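Long-range contacts in ORF10 (Moritella marina, PDB 6RIW), which probably catalyses chain-extending condensation in polyunsaturated fatty acid synthesis, this chain being the ketosynthase–chain length factor didomain of a longer synthase: residues A[578-583]-A[691-696]; A[664-669]-A[836-841]. All coordinates share one frame; numbering follows the deposited sequence.

Both contacts are buried, and both lie in the second ketosynthase-like half of the chain, their centres about 8 Å apart. Contact 1 is chiefly parallel strand pairing, bound by direct backbone hydrogen bonds and lined with small apolar groups. Contact 2 joins the start of helix 668-682 to the loop before helix 841-854, and there the polar links between the segments run through waters. The two touch directly: Val669 at the head of the helix packs on Ala581 and Ala692 of the strands, and Asp694 OD2 is 2.9 Å from Asn839 N, a probable hydrogen bond. Regular sheet thus gives way, beyond the strand ends, to a hydrated polar region.

Contact 1. Residues A[578-583]-A[691-696]; sequences VLVAMG and AAVDLS
Peptide units are the flat groups that meet here, joining the strands at Leu579, Ala581, Ala691 and Val693, while Val580 and Ala691 occupy one face of the pair and Ala581 and Ala692 the other. Ala691 N donates to Leu579 O at 2.9 Å, almost in line with the carbonyl. Ala581 bonds to both neighbours of Ala692, its N giving to Ala691 O at 2.8 Å and its O receiving Val693 N at 3.2 Å, as in a parallel ladder. The same Ala581 O also receives a CA-H...O contact from Ala692 CA at 3.3 Å. On the Ala581 face the two methyls meet, CB of Ala581 lying 4.0 Å from CB of Ala692, beneath Val669 of helix 668-682. On the other face Val580 places CG1 opposite its backbone N (chi1 179°), 4.4 Å from CG1 of Val693; Met557 of helix 552-567 covers Val580 and Ala691. Past the paired residues a water bridges the chains, accepting from Gly583 N at 2.8 Å and lying 2.7 Å from Val693 O. The strands belong to the thiolase-type core, with helices packed on both faces. The hydrogen bonding needs no particular side chain, so the choice of register probably falls to side-chain packing, and the small methyls of Ala581 and Ala692 probably let helix 668-682 pack close.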
loop_
_atom_site.group_PDB
_atom_site.type_symbol
_atom_site.label_atom_id
_atom_site.label_comp_id
_atom_site.label_asym_id
_atom_site.label_seq_id
_atom_site.Cartn_x
_atom_site.Cartn_y
_atom_site.Cartn_z
ATOM N N VAL A 578 11.947 -6.075 -6.032
ATOM C CA VAL A 578 12.068 -5.151 -4.906
ATOM C C VAL A 578 10.736 -5.162 -4.163
ATOM O O VAL A 578 9.701 -4.808 -4.745
ATOM C CB VAL A 578 12.425 -3.726 -5.361
ATOM C CG1 VAL A 578 12.594 -2.795 -4.161
ATOM C CG2 VAL A 578 13.736 -3.706 -6.195
ATOM N N LEU A 579 10.744 -5.612 -2.908
ATOM C CA LEU A 579 9.546 -5.635 -2.084
ATOM C C LEU A 579 9.747 -4.648 -0.949
ATOM O O LEU A 579 10.766 -4.709 -0.256
ATOM C CB LEU A 579 9.286 -7.040 -1.515
ATOM C CG LEU A 579 9.304 -8.204 -2.512
ATOM C CD1 LEU A 579 9.064 -9.484 -1.756
ATOM C CD2 LEU A 579 8.223 -8.022 -3.589
ATOM N N VAL A 580 8.809 -3.721 -0.766
ATOM C CA VAL A 580 8.951 -2.740 0.309
ATOM C C VAL A 580 7.843 -2.983 1.332
ATOM O O VAL A 580 6.662 -2.758 1.047
ATOM C CB VAL A 580 8.909 -1.302 -0.221
ATOM C CG1 VAL A 580 9.038 -0.306 0.932
ATOM C CG2 VAL A 580 10.033 -1.085 -1.254
ATOM N N ALA A 581 8.230 -3.412 2.529
ATOM C CA ALA A 581 7.309 -3.533 3.649
ATOM C C ALA A 581 7.036 -2.157 4.236
ATOM O O ALA A 581 7.968 -1.438 4.602
ATOM C CB ALA A 581 7.897 -4.461 4.714
ATOM N N MET A 582 5.767 -1.770 4.302
ATOM C CA MET A 582 5.455 -0.424 4.762
ATOM C C MET A 582 3.973 -0.369 5.085
ATOM O O MET A 582 3.214 -1.287 4.770
ATOM C CB MET A 582 5.837 0.623 3.705
ATOM C CG MET A 582 5.238 0.330 2.306
ATOM S SD MET A 582 3.482 0.811 2.137
ATOM C CE MET A 582 3.679 2.586 1.774
ATOM N N GLY A 583 3.586 0.699 5.779
ATOM C CA GLY A 583 2.215 1.150 5.834
ATOM C C GLY A 583 2.192 2.606 5.391
ATOM O O GLY A 583 3.230 3.181 5.042
ATOM N N ALA A 691 13.026 -4.305 1.485
ATOM C CA ALA A 691 13.272 -3.094 2.254
ATOM C C ALA A 691 12.067 -2.826 3.142
ATOM O O ALA A 691 10.964 -3.359 2.938
ATOM C CB ALA A 691 13.555 -1.894 1.336
ATOM N N ALA A 692 12.283 -2.028 4.168
ATOM C CA ALA A 692 11.200 -1.756 5.100
ATOM C C ALA A 692 11.396 -0.347 5.612
ATOM O O ALA A 692 12.527 0.054 5.867
ATOM C CB ALA A 692 11.201 -2.734 6.277
ATOM N N VAL A 693 10.305 0.389 5.801
ATOM C CA VAL A 693 10.428 1.742 6.330
ATOM C C VAL A 693 9.168 2.071 7.112
ATOM O O VAL A 693 8.048 1.766 6.681
ATOM C CB VAL A 693 10.687 2.780 5.217
ATOM C CG1 VAL A 693 9.611 2.723 4.134
ATOM C CG2 VAL A 693 10.788 4.192 5.798
ATOM N N ASP A 694 9.358 2.667 8.280
ATOM C CA ASP A 694 8.248 3.273 9.006
ATOM C C ASP A 694 8.833 4.442 9.779
ATOM O O ASP A 694 9.622 4.255 10.715
ATOM C CB ASP A 694 7.554 2.280 9.942
ATOM C CG ASP A 694 6.153 2.746 10.340
ATOM O OD1 ASP A 694 5.879 3.972 10.200
ATOM O OD2 ASP A 694 5.325 1.905 10.766
ATOM N N LEU A 695 8.455 5.647 9.396
ATOM C CA LEU A 695 8.874 6.805 10.184
ATOM C C LEU A 695 7.862 7.000 11.315
ATOM O O LEU A 695 7.114 7.976 11.391
ATOM C CB LEU A 695 9.053 8.015 9.274
ATOM C CG LEU A 695 10.075 7.667 8.168
ATOM C CD1 LEU A 695 10.432 8.879 7.315
ATOM C CD2 LEU A 695 11.356 7.055 8.759
ATOM N N SER A 696 7.869 6.018 12.224
ATOM C CA SER A 696 6.864 5.866 13.272
ATOM C C SER A 696 7.127 6.741 14.503
ATOM O O SER A 696 6.518 6.494 15.548
ATOM C CB SER A 696 6.756 4.397 13.693
ATOM O OG SER A 696 8.020 3.744 13.660
HETATM O O HOH W 1 5.422 2.349 7.126
#

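Contact 2. Residues A[664-669]-A[836-841]; sequences AEENSV and HTFNAS
Two tight turns face each other, bringing the CA atoms of Glu666 and Asn839 to 4.7 Å, and each turn is entered through a residue with positive phi, Glu665 (60°) and Phe838 (48°). The Asn839 side chain runs alongside that of Glu665, amide and carboxylate planes steeply inclined. Its OD1 sits 3.2 Å from Glu665 O, but both are acceptors; a water donates to Asn839 OD1 at 2.9 Å and accepts from Glu665 N, which probably offsets the unfavourable pair. A second water joins Glu665 OE1 to Asn839 ND2, and a third ties Glu666 O and Asn839 O to Val669 N. Glu666 crosses His836, with Glu666 CG 3.9 Å from His836 CE1 at the ring edge. Glu666 OE2 shares with His836 NE2 a water lying in the ring plane; its OE1 is taken by Arg873 N. The imidazole is held from within its own segment: Phe838 N donates to ND1, and the Phe838 ring covers one face. Serines brace both turns. Ser841 OG donates to a lone pair of Phe838 O at 2.7 Å. Ser668 OG, turned opposite its own carbonyl carbon (chi1 -66°), gives to Glu665 O at 2.7 Å and receives Ala664 N at 2.8 Å. With an alanine at Ser668, Ala664 N would probably be left without its acceptor and the Glu665 turn freer to shift against Asn839. In active ketosynthases the corresponding turn at the head of this helix probably carries the nucleophilic cysteine, and the Asn-x-Gly-His loop a catalytic histidine; here that histidine survives as His836 while glutamates take the turn, consistent with a chain length factor's altered active site.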
loop_
_atom_site.group_PDB
_atom_site.type_symbol
_atom_site.label_atom_id
_atom_site.label_comp_id
_atom_site.label_asym_id
_atom_site.label_seq_id
_atom_site.Cartn_x
_atom_site.Cartn_y
_atom_site.Cartn_z
ATOM N N ALA A 664 1.199 -5.585 5.716
ATOM C CA ALA A 664 0.503 -6.532 6.581
ATOM C C ALA A 664 0.733 -6.132 8.032
ATOM O O ALA A 664 0.969 -6.985 8.892
ATOM C CB ALA A 664 0.945 -7.979 6.322
ATOM N N GLU A 665 0.706 -4.828 8.302
ATOM C CA GLU A 665 0.855 -4.255 9.659
ATOM C C GLU A 665 2.223 -4.688 10.208
ATOM O O GLU A 665 3.226 -4.671 9.472
ATOM C CB GLU A 665 -0.350 -4.651 10.515
ATOM C CG GLU A 665 -1.706 -4.162 9.948
ATOM C CD GLU A 665 -1.720 -2.665 9.675
ATOM O OE1 GLU A 665 -1.126 -1.906 10.488
ATOM O OE2 GLU A 665 -2.293 -2.236 8.637
ATOM N N GLU A 666 2.325 -5.059 11.491
ATOM C CA GLU A 666 3.644 -5.386 12.032
ATOM C C GLU A 666 4.267 -6.580 11.321
ATOM O O GLU A 666 5.494 -6.702 11.283
ATOM C CB GLU A 666 3.558 -5.671 13.540
ATOM C CG GLU A 666 3.263 -4.423 14.384
ATOM C CD GLU A 666 1.763 -4.243 14.671
ATOM O OE1 GLU A 666 0.926 -4.534 13.779
ATOM O OE2 GLU A 666 1.414 -3.786 15.790
ATOM N N ASN A 667 3.450 -7.470 10.746
ATOM C CA ASN A 667 3.975 -8.629 10.030
ATOM C C ASN A 667 4.310 -8.338 8.563
ATOM O O ASN A 667 4.549 -9.275 7.791
ATOM C CB ASN A 667 2.995 -9.801 10.151
ATOM C CG ASN A 667 3.111 -10.501 11.509
ATOM O OD1 ASN A 667 4.208 -10.645 12.049
ATOM N ND2 ASN A 667 1.980 -10.874 12.089
ATOM N N SER A 668 4.383 -7.068 8.166
ATOM C CA SER A 668 4.682 -6.745 6.771
ATOM C C SER A 668 5.972 -7.414 6.280
ATOM O O SER A 668 6.004 -8.003 5.193
ATOM C CB SER A 668 4.802 -5.228 6.607
ATOM O OG SER A 668 3.562 -4.568 6.830
ATOM N N VAL A 669 7.056 -7.299 7.050
ATOM C CA VAL A 669 8.340 -7.842 6.599
ATOM C C VAL A 669 8.295 -9.363 6.516
ATOM O O VAL A 669 8.848 -9.960 5.583
ATOM C CB VAL A 669 9.482 -7.370 7.516
ATOM C CG1 VAL A 669 10.787 -8.159 7.196
ATOM C CG2 VAL A 669 9.732 -5.867 7.342
ATOM N N HIS A 836 9.944 0.507 18.942
ATOM C CA HIS A 836 8.970 -0.234 18.140
ATOM C C HIS A 836 8.822 0.479 16.803
ATOM O O HIS A 836 8.286 1.586 16.752
ATOM C CB HIS A 836 7.624 -0.290 18.863
ATOM C CG HIS A 836 6.689 -1.336 18.342
ATOM N ND1 HIS A 836 6.653 -1.706 17.014
ATOM C CD2 HIS A 836 5.780 -2.117 18.976
ATOM C CE1 HIS A 836 5.757 -2.666 16.847
ATOM N NE2 HIS A 836 5.207 -2.933 18.023
ATOM N N THR A 837 9.286 -0.141 15.710
ATOM C CA THR A 837 9.227 0.510 14.408
ATOM C C THR A 837 8.069 -0.005 13.548
ATOM O O THR A 837 8.087 0.167 12.322
ATOM C CB THR A 837 10.577 0.382 13.681
ATOM O OG1 THR A 837 10.893 -1.007 13.451
ATOM C CG2 THR A 837 11.705 0.999 14.546
ATOM N N PHE A 838 7.073 -0.641 14.178
ATOM C CA PHE A 838 5.785 -0.982 13.585
ATOM C C PHE A 838 5.896 -1.655 12.217
ATOM O O PHE A 838 6.253 -2.838 12.143
ATOM C CB PHE A 838 4.909 0.285 13.616
ATOM C CG PHE A 838 4.473 0.581 15.027
ATOM C CD1 PHE A 838 3.502 -0.237 15.621
ATOM C CD2 PHE A 838 5.151 1.511 15.811
ATOM C CE1 PHE A 838 3.150 -0.044 16.967
ATOM C CE2 PHE A 838 4.809 1.698 17.178
ATOM C CZ PHE A 838 3.820 0.921 17.738
ATOM N N ASN A 839 5.591 -0.958 11.119
ATOM C CA ASN A 839 5.608 -1.696 9.844
ATOM C C ASN A 839 7.003 -2.156 9.432
ATOM O O ASN A 839 7.125 -3.053 8.585
ATOM C CB ASN A 839 4.978 -0.843 8.745
ATOM C CG ASN A 839 3.506 -0.606 9.006
ATOM O OD1 ASN A 839 2.764 -1.552 9.189
ATOM N ND2 ASN A 839 3.083 0.659 9.051
ATOM N N ALA A 840 8.055 -1.577 9.990
ATOM C CA ALA A 840 9.405 -2.061 9.735
ATOM C C ALA A 840 9.930 -2.988 10.835
ATOM O O ALA A 840 11.102 -3.388 10.786
ATOM C CB ALA A 840 10.349 -0.854 9.560
ATOM N N SER A 841 9.116 -3.323 11.847
ATOM C CA SER A 841 9.660 -4.000 13.030
ATOM C C SER A 841 10.226 -5.379 12.706
ATOM O O SER A 841 11.174 -5.826 13.361
ATOM C CB SER A 841 8.594 -4.142 14.128
ATOM O OG SER A 841 7.424 -4.760 13.621
HETATM O O HOH W 2 1.198 -2.181 6.825
HETATM O O HOH W 3 0.106 0.385 10.231
HETATM O O HOH W 4 7.391 -5.594 9.660
HETATM O O HOH W 5 2.878 -4.622 17.991
#